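Local structure of possible adhesin (4WA0) at residues A85-P90 with P130-E135; T255-V260 with A278-P283. The protein probably mediates attachment of the bacterium to cellulose as a tapirin, of which this chain is the C-terminal beta-helix domain with a magnesium site. One frame throughout, in Å; residues are numbered along the deposited sequence.

Contact 1 of 2, residues A85-P90 with P130-E135; sequences ANRISP and PGVNME
R87 reaches across from the loop after strand 83-85 and closes on the backbone carbonyl of P130 with both terminal nitrogens. NH1 of R87 donates to O of P130 at 2.9 Å, with an N-H...O angle of 155°; NH2 of R87 makes a longer, more bent bond to the same O of P130, 3.2 Å. This end-on grip puts both nitrogens on one oxygen, which lies at the guanidinium edge, in the plane of the group. With CG anti to the backbone N (chi1 -177°) and the chain extended to NE, R87 reaches across segments whose nearest CA atoms, those of R87 and V132, are still 9.7 Å apart. The domain is a parallel beta-helix in which strands 83-85, 106-108 and 125-128 stack as neighbours on one face; R87 thus bridges over the intervening coil, where its NH1 also bonds the carbonyl of Y109. On the inner side, CG2 of V132 meets NH1 of R87 near the guanidinium plane at 3.8 Å, and the side chain of this buried valine also packs on L108, Y114 and L127. The outer side faces solvent: there the exposed P130 lays CD over one guanidinium face, 3.5 Å from NH2 of R87.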
loop_
_atom_site.group_PDB
_atom_site.type_symbol
_atom_site.label_atom_id
_atom_site.label_comp_id
_atom_site.label_asym_id
_atom_site.label_seq_id
_atom_site.Cartn_x
_atom_site.Cartn_y
_atom_site.Cartn_z
ATOM N N ALA A 85 4.786 5.404 10.103
ATOM C CA ALA A 85 4.490 4.073 10.720
ATOM C C ALA A 85 4.359 4.263 12.212
ATOM O O ALA A 85 5.317 4.462 12.931
ATOM C CB ALA A 85 5.507 3.062 10.338
ATOM N N ASN A 86 3.118 4.310 12.677
ATOM C CA ASN A 86 2.834 4.584 14.052
ATOM C C ASN A 86 3.169 3.395 15.003
ATOM O O ASN A 86 3.321 2.239 14.569
ATOM C CB ASN A 86 1.376 5.066 14.233
ATOM C CG ASN A 86 1.157 6.456 13.672
ATOM O OD1 ASN A 86 2.019 7.344 13.826
ATOM N ND2 ASN A 86 0.022 6.674 13.078
ATOM N N ARG A 87 3.243 3.709 16.296
ATOM C CA ARG A 87 3.724 2.800 17.293
ATOM C C ARG A 87 2.679 2.537 18.371
ATOM O O ARG A 87 2.249 3.470 19.100
ATOM C CB ARG A 87 4.983 3.366 17.955
ATOM C CG ARG A 87 5.647 2.477 18.990
ATOM C CD ARG A 87 6.948 3.060 19.474
ATOM N NE ARG A 87 7.572 2.113 20.345
ATOM C CZ ARG A 87 8.527 1.266 19.999
ATOM N NH1 ARG A 87 9.081 1.306 18.803
ATOM N NH2 ARG A 87 8.987 0.448 20.896
ATOM N N ILE A 88 2.211 1.318 18.470
ATOM C CA ILE A 88 1.440 0.866 19.670
ATOM C C ILE A 88 2.096 -0.443 20.122
ATOM O O ILE A 88 1.968 -1.485 19.459
ATOM C CB ILE A 88 -0.060 0.600 19.394
ATOM C CG1 ILE A 88 -0.747 1.838 18.806
ATOM C CG2 ILE A 88 -0.750 -0.002 20.638
ATOM C CD1 ILE A 88 -1.016 2.996 19.712
ATOM N N SER A 89 2.769 -0.403 21.257
ATOM C CA SER A 89 3.358 -1.655 21.838
ATOM C C SER A 89 2.293 -2.739 22.057
ATOM O O SER A 89 1.222 -2.436 22.520
ATOM C CB SER A 89 4.040 -1.386 23.187
ATOM O OG SER A 89 4.190 -2.582 23.974
ATOM N N PRO A 90 2.580 -4.017 21.779
ATOM C CA PRO A 90 3.873 -4.588 21.422
ATOM C C PRO A 90 3.863 -5.001 19.920
ATOM O O PRO A 90 4.580 -5.924 19.486
ATOM C CB PRO A 90 3.858 -5.880 22.225
ATOM C CG PRO A 90 2.452 -6.353 22.101
ATOM C CD PRO A 90 1.655 -5.081 22.219
ATOM N N PRO A 130 12.672 1.607 20.233
ATOM C CA PRO A 130 13.177 0.278 20.281
ATOM C C PRO A 130 12.533 -0.613 19.234
ATOM O O PRO A 130 11.360 -0.526 18.938
ATOM C CB PRO A 130 12.808 -0.208 21.704
ATOM C CG PRO A 130 12.757 1.036 22.482
ATOM C CD PRO A 130 12.091 2.019 21.544
ATOM N N GLY A 131 13.347 -1.485 18.677
ATOM C CA GLY A 131 12.850 -2.435 17.700
ATOM C C GLY A 131 12.542 -1.953 16.285
ATOM O O GLY A 131 12.035 -2.772 15.489
ATOM N N VAL A 132 12.803 -0.688 16.001
ATOM C CA VAL A 132 12.623 -0.113 14.682
ATOM C C VAL A 132 13.931 -0.386 13.891
ATOM O O VAL A 132 14.976 0.305 14.134
ATOM C CB VAL A 132 12.383 1.371 14.741
ATOM C CG1 VAL A 132 12.106 1.897 13.307
ATOM C CG2 VAL A 132 11.210 1.700 15.641
ATOM N N ASN A 133 13.916 -1.358 13.001
ATOM C CA ASN A 133 15.152 -1.837 12.342
ATOM C C ASN A 133 14.975 -1.784 10.839
ATOM O O ASN A 133 14.072 -2.453 10.291
ATOM C CB ASN A 133 15.423 -3.253 12.760
ATOM C CG ASN A 133 15.781 -3.362 14.223
ATOM O OD1 ASN A 133 16.513 -2.542 14.729
ATOM N ND2 ASN A 133 15.146 -4.288 14.931
HETATM N N MSE A 134 15.724 -0.925 10.170
HETATM C CA MSE A 134 15.748 -0.867 8.703
HETATM C C MSE A 134 16.947 -1.412 8.082
HETATM O O MSE A 134 18.086 -1.209 8.581
HETATM C CB MSE A 134 15.597 0.609 8.339
HETATM C CG MSE A 134 15.392 0.763 6.852
HETATM SE SE MSE A 134 14.948 2.605 6.273
HETATM C CE MSE A 134 16.682 3.296 6.538
ATOM N N GLU A 135 16.776 -2.085 6.962
ATOM C CA GLU A 135 17.947 -2.597 6.183
ATOM C C GLU A 135 17.817 -2.064 4.776
ATOM O O GLU A 135 16.707 -2.105 4.223
ATOM C CB GLU A 135 17.970 -4.109 6.064
ATOM C CG GLU A 135 18.030 -4.735 7.412
ATOM C CD GLU A 135 18.211 -6.237 7.471
ATOM O OE1 GLU A 135 18.161 -6.954 6.441
ATOM O OE2 GLU A 135 18.395 -6.659 8.620
#

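Contact 2 of 2, residues T255-V260 with A278-P283; sequences TPPQIV and ARLGSP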
loop_
_atom_site.group_PDB
_atom_site.type_symbol
_atom_site.label_atom_id
_atom_site.label_comp_id
_atom_site.label_asym_id
_atom_site.label_seq_id
_atom_site.Cartn_x
_atom_site.Cartn_y
_atom_site.Cartn_z
ATOM N N THR A 255 -16.412 -20.919 -15.274
ATOM C CA THR A 255 -16.776 -21.479 -13.987
ATOM C C THR A 255 -15.505 -21.509 -13.140
ATOM O O THR A 255 -14.499 -22.117 -13.545
ATOM C CB THR A 255 -17.332 -22.887 -14.183
ATOM O OG1 THR A 255 -18.373 -22.798 -15.149
ATOM C CG2 THR A 255 -17.914 -23.445 -12.877
ATOM N N PRO A 256 -15.498 -20.844 -11.974
ATOM C CA PRO A 256 -16.683 -20.181 -11.494
ATOM C C PRO A 256 -16.956 -18.891 -12.281
ATOM O O PRO A 256 -16.094 -18.347 -12.955
ATOM C CB PRO A 256 -16.327 -19.849 -10.014
ATOM C CG PRO A 256 -14.864 -19.674 -10.021
ATOM C CD PRO A 256 -14.365 -20.679 -11.042
ATOM N N PRO A 257 -18.185 -18.386 -12.175
ATOM C CA PRO A 257 -18.551 -17.201 -12.900
ATOM C C PRO A 257 -17.948 -15.943 -12.314
ATOM O O PRO A 257 -17.426 -15.952 -11.156
ATOM C CB PRO A 257 -20.047 -17.188 -12.740
ATOM C CG PRO A 257 -20.259 -17.764 -11.435
ATOM C CD PRO A 257 -19.272 -18.872 -11.307
ATOM N N GLN A 258 -17.890 -14.927 -13.144
ATOM C CA GLN A 258 -17.441 -13.624 -12.717
ATOM C C GLN A 258 -18.650 -12.748 -12.598
ATOM O O GLN A 258 -19.611 -12.870 -13.378
ATOM C CB GLN A 258 -16.531 -12.988 -13.735
ATOM C CG GLN A 258 -15.312 -13.799 -14.046
ATOM C CD GLN A 258 -14.113 -12.959 -14.250
ATOM O OE1 GLN A 258 -14.165 -11.725 -14.120
ATOM N NE2 GLN A 258 -12.960 -13.635 -14.482
ATOM N N ILE A 259 -18.584 -11.803 -11.673
ATOM C CA ILE A 259 -19.678 -10.780 -11.643
ATOM C C ILE A 259 -19.131 -9.434 -11.159
ATOM O O ILE A 259 -18.203 -9.387 -10.306
ATOM C CB ILE A 259 -20.831 -11.318 -10.815
ATOM C CG1 ILE A 259 -22.092 -10.403 -10.889
ATOM C CG2 ILE A 259 -20.401 -11.515 -9.383
ATOM C CD1 ILE A 259 -23.305 -11.060 -10.285
ATOM N N VAL A 260 -19.603 -8.359 -11.783
ATOM C CA VAL A 260 -19.346 -7.036 -11.275
ATOM C C VAL A 260 -20.632 -6.499 -10.630
ATOM O O VAL A 260 -21.708 -6.576 -11.237
ATOM C CB VAL A 260 -18.691 -6.086 -12.306
ATOM C CG1 VAL A 260 -19.557 -5.931 -13.516
ATOM C CG2 VAL A 260 -18.351 -4.740 -11.703
ATOM N N ALA A 278 -29.855 -12.872 -7.544
ATOM C CA ALA A 278 -30.792 -12.550 -8.593
ATOM C C ALA A 278 -30.127 -12.608 -9.953
ATOM O O ALA A 278 -30.718 -13.146 -10.896
ATOM C CB ALA A 278 -31.443 -11.174 -8.362
ATOM N N ARG A 279 -28.898 -12.088 -10.105
ATOM C CA ARG A 279 -28.268 -12.036 -11.435
ATOM C C ARG A 279 -27.893 -13.439 -11.911
ATOM O O ARG A 279 -28.015 -13.739 -13.105
ATOM C CB ARG A 279 -26.981 -11.194 -11.409
ATOM C CG ARG A 279 -26.195 -11.175 -12.704
ATOM C CD ARG A 279 -26.953 -10.637 -13.882
ATOM N NE ARG A 279 -27.374 -9.257 -13.660
ATOM C CZ ARG A 279 -28.437 -8.688 -14.203
ATOM N NH1 ARG A 279 -28.747 -7.420 -13.930
ATOM N NH2 ARG A 279 -29.255 -9.412 -14.950
ATOM N N LEU A 280 -27.422 -14.272 -11.006
ATOM C CA LEU A 280 -26.913 -15.611 -11.354
ATOM C C LEU A 280 -28.011 -16.640 -11.371
ATOM O O LEU A 280 -27.812 -17.710 -11.923
ATOM C CB LEU A 280 -25.803 -16.089 -10.414
ATOM C CG LEU A 280 -24.517 -15.267 -10.532
ATOM C CD1 LEU A 280 -23.523 -15.845 -9.536
ATOM C CD2 LEU A 280 -24.004 -15.280 -11.971
ATOM N N GLY A 281 -29.154 -16.293 -10.776
ATOM C CA GLY A 281 -30.326 -17.163 -10.696
ATOM C C GLY A 281 -30.142 -18.302 -9.742
ATOM O O GLY A 281 -30.625 -19.434 -9.981
ATOM N N SER A 282 -29.470 -18.030 -8.640
ATOM C CA SER A 282 -29.227 -19.059 -7.659
ATOM C C SER A 282 -28.873 -18.495 -6.288
ATOM O O SER A 282 -28.233 -17.480 -6.229
ATOM C CB SER A 282 -28.078 -19.941 -8.125
ATOM O OG SER A 282 -28.377 -21.278 -7.775
ATOM N N PRO A 283 -29.253 -19.187 -5.197
ATOM C CA PRO A 283 -28.824 -18.908 -3.806
ATOM C C PRO A 283 -27.313 -18.746 -3.599
ATOM O O PRO A 283 -26.529 -19.556 -4.095
ATOM C CB PRO A 283 -29.276 -20.164 -3.032
ATOM C CG PRO A 283 -30.397 -20.753 -3.832
ATOM C CD PRO A 283 -30.270 -20.261 -5.260
#
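I259 lays the end of its side chain against the aliphatic root of R279, its CD1 3.8 Å from CG of R279 and equally near CB of the same residue. CG1 of I259 stands anti to the backbone N (chi1 -172°) and the chain runs on extended through chi2, which carries the terminal methyl out from strand 258-263 to helix 269-280. The same CD1 of I259 lies 4.4 Å from CG of L280. Two residues earlier, the ring of P257 offers CG to CD1 of L280 at 4.2 Å, so the leucine is touched by both residues that face the helix. The last turn of the helix is thereby seated on the start of the strand near one end of the beta-helix, and the chain leaves the helix at G281 with positive phi. L290 and A250 add to the apolar surround of L280, and L292 of the adjoining strand 291-296 packs on I259. R279 bends at chi2 and chi3 (both 60°), and its polar end reaches the magnesium site: NH1 forms a salt bridge with OD2 of D239, a ligand of the metal, and NE bonds OG of S248. This places R279 in the second shell of the ion, its nearest side-chain atom about 6 Å from the magnesium, where its positive charge may temper the negative charge of D239.

How the contacts relate
Both contacts are partly buried, on opposite sides of the chain's centre, their centres 44 Å apart. Contact 1 pairs the buried V132 with the exposed P130; contact 2 sets the buried I259 against partly exposed P257, R279 and L280. They share no strand or helix: contact 1 ties the loop after strand 83-85 to the loop leading into strand 132-136, within the coiled body, whereas contact 2 joins a strand to a helix at the magnesium-bearing end. An arginine takes part in each but leads only in contact 1, where its charged head bonds a main-chain oxygen. In contact 2, I259 and L280 carry most of the packing; the arginine adds its aliphatic part, and its head turns to a metal ligand.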